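Local coordinates for extracellular solute-binding protein family 1 (PDB 5IXP) that probably captures a solute outside the cell, possibly a sugar as in related family 1 binding proteins, and delivers it to an ABC transporter, at residues I118-D123 with K256-D261; T170-R175 with V362-L367. All coordinates share one frame; numbering follows the deposited sequence. Where two conformers were deposited one is given.

Two ways of joining distant parts of a chain appear here. Contact 1 pairs the end of strand 108-121 with strand 257-260 in the mixed sheet, so backbone bonds set its register and charged side chains finish its end, where strand gives way to helix. Contact 2 sets helix 167-175 against helix 356-371 at axes too far apart for backbone contact, and one tryptophan spans the gap with carbon contacts. Both are largely buried, with partly exposed residues among the charged partners. The two share no helix or strand; their centres lie about 23 Å apart and their nearest atoms about 7 Å, without touching.

Contact 1: I118-D123 with K256-D261; sequences ICYRRD and KWDVAD
Ile-118 and Ala-260 open an antiparallel strand pair in the mixed sheet of this periplasmic-binding-protein fold, with Ala-260 N donating an almost straight bond (176°) to Ile-118 O. Next comes Cys-119, a non-hydrogen-bonded pair with Val-259. In one of two conformers, Cys-119 SG meets the indole obliquely, 3.6 Å from Trp-257 CZ3. The same cysteine forms a disulfide with Cys-237, tying strand 108-121 to its other neighbour, strand 232-238. Tyr-120 and Asp-258 exchange two backbone bonds, one each way. On the face they share with Ala-260, the tyrosine ring runs beside the aspartate, with Asp-258 CB over one ring face, 3.5 Å from Tyr-120 CZ, while Tyr-120 OH continues to the carbonyl of Thr-132. Arg-121 returns to the face of Cys-119 and Trp-257. Bends at chi2 and chi3 fold its chain over the indole, placing CD 3.8 Å from the centroid of the Trp-257 five-membered ring, a CH-pi contact. Its guanidinium then grips Asp-123 side-on, NE to OD1 and NH2 to OD2, both oxygens using their syn lone pairs; this two-point grip limits rotation of the carboxylate, and NH2 also reaches Asp-230. Arg-121 is the N-cap of helix 122-127, so the pairing ends as the helix starts: Arg-122 N still reaches Lys-256 O, but through a bent bond (134°). In one modelled conformer the Arg-122 side chain turns back along the sheet, guanidinium and carboxylate planes 56° apart, to put Arg-122 NH1 2.9 Å from Asp-258 OD2 in a salt bridge. Lys-256, whose NZ goes on to Phe-252 O, sends its extended chain at a slant across the carboxylate of Asp-123, with Lys-256 CD 3.4 Å from Asp-123 OD2.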
loop_
_atom_site.group_PDB
_atom_site.type_symbol
_atom_site.label_atom_id
_atom_site.label_comp_id
_atom_site.label_asym_id
_atom_site.label_seq_id
_atom_site.Cartn_x
_atom_site.Cartn_y
_atom_site.Cartn_z
ATOM N N ILE A 118 10.924 1.454 7.874
ATOM C CA ILE A 118 11.057 2.826 8.354
ATOM C C ILE A 118 12.280 3.435 7.690
ATOM O O ILE A 118 13.406 2.968 7.901
ATOM C CB ILE A 118 11.173 2.914 9.886
ATOM C CG1 ILE A 118 9.923 2.348 10.586
ATOM C CG2 ILE A 118 11.385 4.363 10.297
ATOM C CD1 ILE A 118 8.608 3.086 10.255
ATOM N N CYS A 119 12.070 4.445 6.858
ATOM C CA CYS A 119 13.213 5.215 6.407
ATOM C C CYS A 119 13.454 6.356 7.385
ATOM O O CYS A 119 12.565 6.768 8.137
ATOM C CB CYS A 119 13.017 5.746 4.983
ATOM S SG CYS A 119 11.566 6.784 4.724
ATOM N N TYR A 120 14.684 6.845 7.397
ATOM C CA TYR A 120 15.049 7.845 8.400
ATOM C C TYR A 120 16.217 8.706 7.941
ATOM O O TYR A 120 17.040 8.304 7.113
ATOM C CB TYR A 120 15.382 7.199 9.756
ATOM C CG TYR A 120 16.587 6.277 9.729
ATOM C CD1 TYR A 120 16.470 4.959 9.291
ATOM C CD2 TYR A 120 17.839 6.722 10.153
ATOM C CE1 TYR A 120 17.570 4.112 9.264
ATOM C CE2 TYR A 120 18.948 5.882 10.132
ATOM C CZ TYR A 120 18.806 4.576 9.683
ATOM O OH TYR A 120 19.892 3.730 9.651
ATOM N N ARG A 121 16.278 9.901 8.524
ATOM C CA ARG A 121 17.323 10.880 8.238
ATOM C C ARG A 121 18.504 10.605 9.162
ATOM O O ARG A 121 18.488 10.980 10.340
ATOM C CB ARG A 121 16.777 12.291 8.415
ATOM C CG ARG A 121 15.854 12.743 7.273
ATOM C CD ARG A 121 16.676 13.245 6.075
ATOM N NE ARG A 121 17.521 14.375 6.457
ATOM C CZ ARG A 121 17.136 15.650 6.419
ATOM N NH1 ARG A 121 15.914 15.976 6.001
ATOM N NH2 ARG A 121 17.978 16.601 6.792
ATOM N N ARG A 122 19.551 9.972 8.629
ATOM C CA ARG A 122 20.688 9.620 9.478
ATOM C C ARG A 122 21.460 10.847 9.954
ATOM O O ARG A 122 22.086 10.797 11.019
ATOM C CB ARG A 122 21.621 8.645 8.756
ATOM C CG ARG A 122 21.972 9.000 7.328
ATOM C CD ARG A 122 22.699 7.832 6.656
ATOM N NE ARG A 122 23.968 7.535 7.317
ATOM C CZ ARG A 122 24.207 6.473 8.087
ATOM N NH1 ARG A 122 23.267 5.551 8.303
ATOM N NH2 ARG A 122 25.414 6.330 8.635
ATOM N N ASP A 123 21.428 11.952 9.200
ATOM C CA ASP A 123 22.082 13.171 9.670
ATOM C C ASP A 123 21.345 13.766 10.861
ATOM O O ASP A 123 21.970 14.170 11.850
ATOM C CB ASP A 123 22.184 14.195 8.536
ATOM C CG ASP A 123 20.831 14.601 7.984
ATOM O OD1 ASP A 123 19.946 13.732 7.882
ATOM O OD2 ASP A 123 20.650 15.796 7.647
ATOM N N LYS A 256 21.939 11.588 3.343
ATOM C CA LYS A 256 21.141 11.867 4.529
ATOM C C LYS A 256 20.097 10.808 4.856
ATOM O O LYS A 256 19.575 10.819 5.975
ATOM C CB LYS A 256 20.438 13.223 4.394
ATOM C CG LYS A 256 21.394 14.399 4.391
ATOM C CD LYS A 256 20.665 15.724 4.258
ATOM C CE LYS A 256 21.653 16.884 4.226
ATOM N NZ LYS A 256 20.979 18.139 3.796
ATOM N N TRP A 257 19.779 9.899 3.930
ATOM C CA TRP A 257 18.703 8.939 4.137
ATOM C C TRP A 257 19.233 7.514 4.267
ATOM O O TRP A 257 20.251 7.145 3.670
ATOM C CB TRP A 257 17.682 8.992 2.992
ATOM C CG TRP A 257 16.694 10.122 3.068
ATOM C CD1 TRP A 257 16.738 11.302 2.379
ATOM C CD2 TRP A 257 15.502 10.164 3.863
ATOM N NE1 TRP A 257 15.642 12.081 2.703
ATOM C CE2 TRP A 257 14.870 11.402 3.609
ATOM C CE3 TRP A 257 14.907 9.274 4.770
ATOM C CZ2 TRP A 257 13.678 11.772 4.229
ATOM C CZ3 TRP A 257 13.730 9.641 5.383
ATOM C CH2 TRP A 257 13.123 10.882 5.108
ATOM N N ASP A 258 18.528 6.721 5.071
ATOM C CA ASP A 258 18.782 5.294 5.202
ATOM C C ASP A 258 17.440 4.610 5.419
ATOM O O ASP A 258 16.402 5.263 5.566
ATOM C CB ASP A 258 19.751 4.987 6.353
ATOM C CG ASP A 258 20.632 3.766 6.080
ATOM O OD1 ASP A 258 20.175 2.818 5.388
ATOM O OD2 ASP A 258 21.790 3.764 6.559
ATOM N N VAL A 259 17.452 3.285 5.437
ATOM C CA VAL A 259 16.230 2.546 5.711
ATOM C C VAL A 259 16.555 1.411 6.664
ATOM O O VAL A 259 17.572 0.724 6.518
ATOM C CB VAL A 259 15.557 2.040 4.416
ATOM C CG1 VAL A 259 16.493 1.168 3.631
ATOM C CG2 VAL A 259 14.269 1.302 4.739
ATOM N N ALA A 260 15.701 1.253 7.668
ATOM C CA ALA A 260 15.853 0.267 8.726
ATOM C C ALA A 260 14.918 -0.912 8.476
ATOM O O ALA A 260 13.759 -0.727 8.097
ATOM C CB ALA A 260 15.566 0.890 10.095
ATOM N N ASP A 261 15.429 -2.125 8.701
ATOM C CA ASP A 261 14.685 -3.356 8.443
ATOM C C ASP A 261 13.768 -3.643 9.630
ATOM O O ASP A 261 14.011 -4.530 10.452
ATOM C CB ASP A 261 15.658 -4.503 8.198
ATOM C CG ASP A 261 14.966 -5.797 7.776
ATOM O OD1 ASP A 261 13.720 -5.840 7.677
ATOM O OD2 ASP A 261 15.683 -6.787 7.552
#

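Contact 2: T170-R175 with V362-L367; sequences TWEAMR and VFTEAL
Trp-171 reaches across from helix 167-175 to helix 356-371 and meets Phe-363 and Thr-364 and, one turn on, Leu-367. Trp-171 CB starts the contact, 3.5 Å from Leu-367 CD2, the methyl that also approaches CG obliquely. With CG anti to the backbone N (chi1 165°), the indole extends between the helices, whose segment axes stay 11.2 Å apart. Trp-171 CD1 comes 3.6 Å from Thr-364 CG2, a methyl that also lies close to Glu-172 OE2. Beyond it, NE1 is satisfied by Asn-360 OD1, while the side-chain nitrogen of that asparagine bonds Glu-172 OE2. From above the carboxylate plane, Arg-175 NH1 also reaches Glu-172 OE2, at 2.9 Å. At the far rim, Trp-171 CZ2 lies 3.9 Å from Phe-363 CB; the two six-membered rings are nearly parallel, 14° apart, but slid so far that they barely overlap. An alanine at this position would remove the whole indole, and is likely to open a gap beside Thr-364 and Phe-363 and leave Asn-360 OD1 without its indole donor. The arrangement is that of two helices whose segments run at 137° to each other, packed through one large aromatic residue among the surrounding helices 144-157, 195-209 and 377-392 of this binding-protein fold.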
loop_
_atom_site.group_PDB
_atom_site.type_symbol
_atom_site.label_atom_id
_atom_site.label_comp_id
_atom_site.label_asym_id
_atom_site.label_seq_id
_atom_site.Cartn_x
_atom_site.Cartn_y
_atom_site.Cartn_z
ATOM N N THR A 170 0.679 8.406 9.513
ATOM C CA THR A 170 0.916 7.532 10.658
ATOM C C THR A 170 -0.336 6.728 10.992
ATOM O O THR A 170 -0.255 5.536 11.327
ATOM C CB THR A 170 1.372 8.356 11.867
ATOM O OG1 THR A 170 2.485 9.183 11.500
ATOM C CG2 THR A 170 1.775 7.442 13.026
ATOM N N TRP A 171 -1.503 7.366 10.895
ATOM C CA TRP A 171 -2.776 6.674 11.080
ATOM C C TRP A 171 -2.950 5.548 10.076
ATOM O O TRP A 171 -3.367 4.439 10.438
ATOM C CB TRP A 171 -3.922 7.680 10.952
ATOM C CG TRP A 171 -5.312 7.087 10.758
ATOM C CD1 TRP A 171 -5.919 6.767 9.569
ATOM C CD2 TRP A 171 -6.265 6.794 11.784
ATOM N NE1 TRP A 171 -7.189 6.280 9.800
ATOM C CE2 TRP A 171 -7.427 6.290 11.150
ATOM C CE3 TRP A 171 -6.245 6.895 13.178
ATOM C CZ2 TRP A 171 -8.558 5.889 11.868
ATOM C CZ3 TRP A 171 -7.375 6.500 13.891
ATOM C CH2 TRP A 171 -8.513 6.002 13.234
ATOM N N GLU A 172 -2.679 5.825 8.799
ATOM C CA GLU A 172 -2.783 4.774 7.791
ATOM C C GLU A 172 -1.916 3.583 8.169
ATOM O O GLU A 172 -2.352 2.427 8.075
ATOM C CB GLU A 172 -2.379 5.313 6.420
ATOM C CG GLU A 172 -3.323 6.376 5.874
ATOM C CD GLU A 172 -4.675 5.782 5.479
ATOM O OE1 GLU A 172 -4.792 5.226 4.362
ATOM O OE2 GLU A 172 -5.610 5.832 6.300
ATOM N N ALA A 173 -0.692 3.850 8.624
ATOM C CA ALA A 173 0.226 2.769 8.967
ATOM C C ALA A 173 -0.304 1.945 10.132
ATOM O O ALA A 173 -0.292 0.709 10.081
ATOM C CB ALA A 173 1.609 3.334 9.284
HETATM N N MSE A 174 -0.806 2.602 11.173
HETATM C CA MSE A 174 -1.280 1.885 12.350
HETATM C C MSE A 174 -2.630 1.218 12.140
HETATM O O MSE A 174 -2.827 0.068 12.537
HETATM C CB MSE A 174 -1.373 2.832 13.548
HETATM C CG MSE A 174 -0.040 3.443 13.920
HETATM SE SE MSE A 174 -0.297 4.596 15.469
HETATM C CE MSE A 174 -0.853 3.199 16.732
ATOM N N ARG A 175 -3.575 1.944 11.537
ATOM C CA ARG A 175 -4.929 1.410 11.428
ATOM C C ARG A 175 -4.955 0.118 10.630
ATOM O O ARG A 175 -5.721 -0.802 10.943
ATOM C CB ARG A 175 -5.867 2.417 10.775
ATOM C CG ARG A 175 -7.320 2.018 11.000
ATOM C CD ARG A 175 -8.241 2.692 10.037
ATOM N NE ARG A 175 -8.166 2.128 8.693
ATOM C CZ ARG A 175 -7.449 2.648 7.704
ATOM N NH1 ARG A 175 -6.723 3.736 7.911
ATOM N NH2 ARG A 175 -7.460 2.084 6.504
ATOM N N VAL A 362 -13.484 9.971 6.304
ATOM C CA VAL A 362 -13.982 10.893 7.322
ATOM C C VAL A 362 -13.057 10.885 8.536
ATOM O O VAL A 362 -12.825 11.931 9.154
ATOM C CB VAL A 362 -15.454 10.609 7.699
ATOM C CG1 VAL A 362 -16.275 10.213 6.480
ATOM C CG2 VAL A 362 -15.585 9.597 8.820
ATOM N N PHE A 363 -12.473 9.725 8.871
ATOM C CA PHE A 363 -11.543 9.683 9.997
ATOM C C PHE A 363 -10.254 10.429 9.678
ATOM O O PHE A 363 -9.723 11.150 10.532
ATOM C CB PHE A 363 -11.240 8.239 10.402
ATOM C CG PHE A 363 -12.302 7.618 11.264
ATOM C CD1 PHE A 363 -12.309 7.831 12.638
ATOM C CD2 PHE A 363 -13.301 6.835 10.704
ATOM C CE1 PHE A 363 -13.283 7.268 13.440
ATOM C CE2 PHE A 363 -14.282 6.265 11.499
ATOM C CZ PHE A 363 -14.272 6.483 12.873
ATOM N N THR A 364 -9.730 10.276 8.460
ATOM C CA THR A 364 -8.475 10.950 8.151
ATOM C C THR A 364 -8.678 12.449 7.982
ATOM O O THR A 364 -7.793 13.234 8.346
ATOM C CB THR A 364 -7.813 10.352 6.902
ATOM O OG1 THR A 364 -8.690 10.447 5.772
ATOM C CG2 THR A 364 -7.440 8.890 7.140
ATOM N N GLU A 365 -9.831 12.870 7.448
ATOM C CA GLU A 365 -10.125 14.300 7.403
ATOM C C GLU A 365 -10.167 14.873 8.810
ATOM O O GLU A 365 -9.602 15.943 9.071
ATOM C CB GLU A 365 -11.452 14.563 6.674
ATOM C CG GLU A 365 -11.363 14.361 5.159
ATOM C CD GLU A 365 -12.700 14.477 4.447
ATOM O OE1 GLU A 365 -13.730 14.693 5.120
ATOM O OE2 GLU A 365 -12.720 14.347 3.203
ATOM N N ALA A 366 -10.807 14.154 9.736
ATOM C CA ALA A 366 -10.877 14.623 11.113
ATOM C C ALA A 366 -9.491 14.684 11.742
ATOM O O ALA A 366 -9.149 15.660 12.421
ATOM C CB ALA A 366 -11.807 13.721 11.927
ATOM N N LEU A 367 -8.674 13.652 11.524
ATOM C CA LEU A 367 -7.343 13.654 12.114
ATOM C C LEU A 367 -6.489 14.782 11.537
ATOM O O LEU A 367 -5.714 15.410 12.265
ATOM C CB LEU A 367 -6.677 12.293 11.916
ATOM C CG LEU A 367 -5.305 12.136 12.573
ATOM C CD1 LEU A 367 -5.370 12.466 14.061
ATOM C CD2 LEU A 367 -4.793 10.713 12.350
#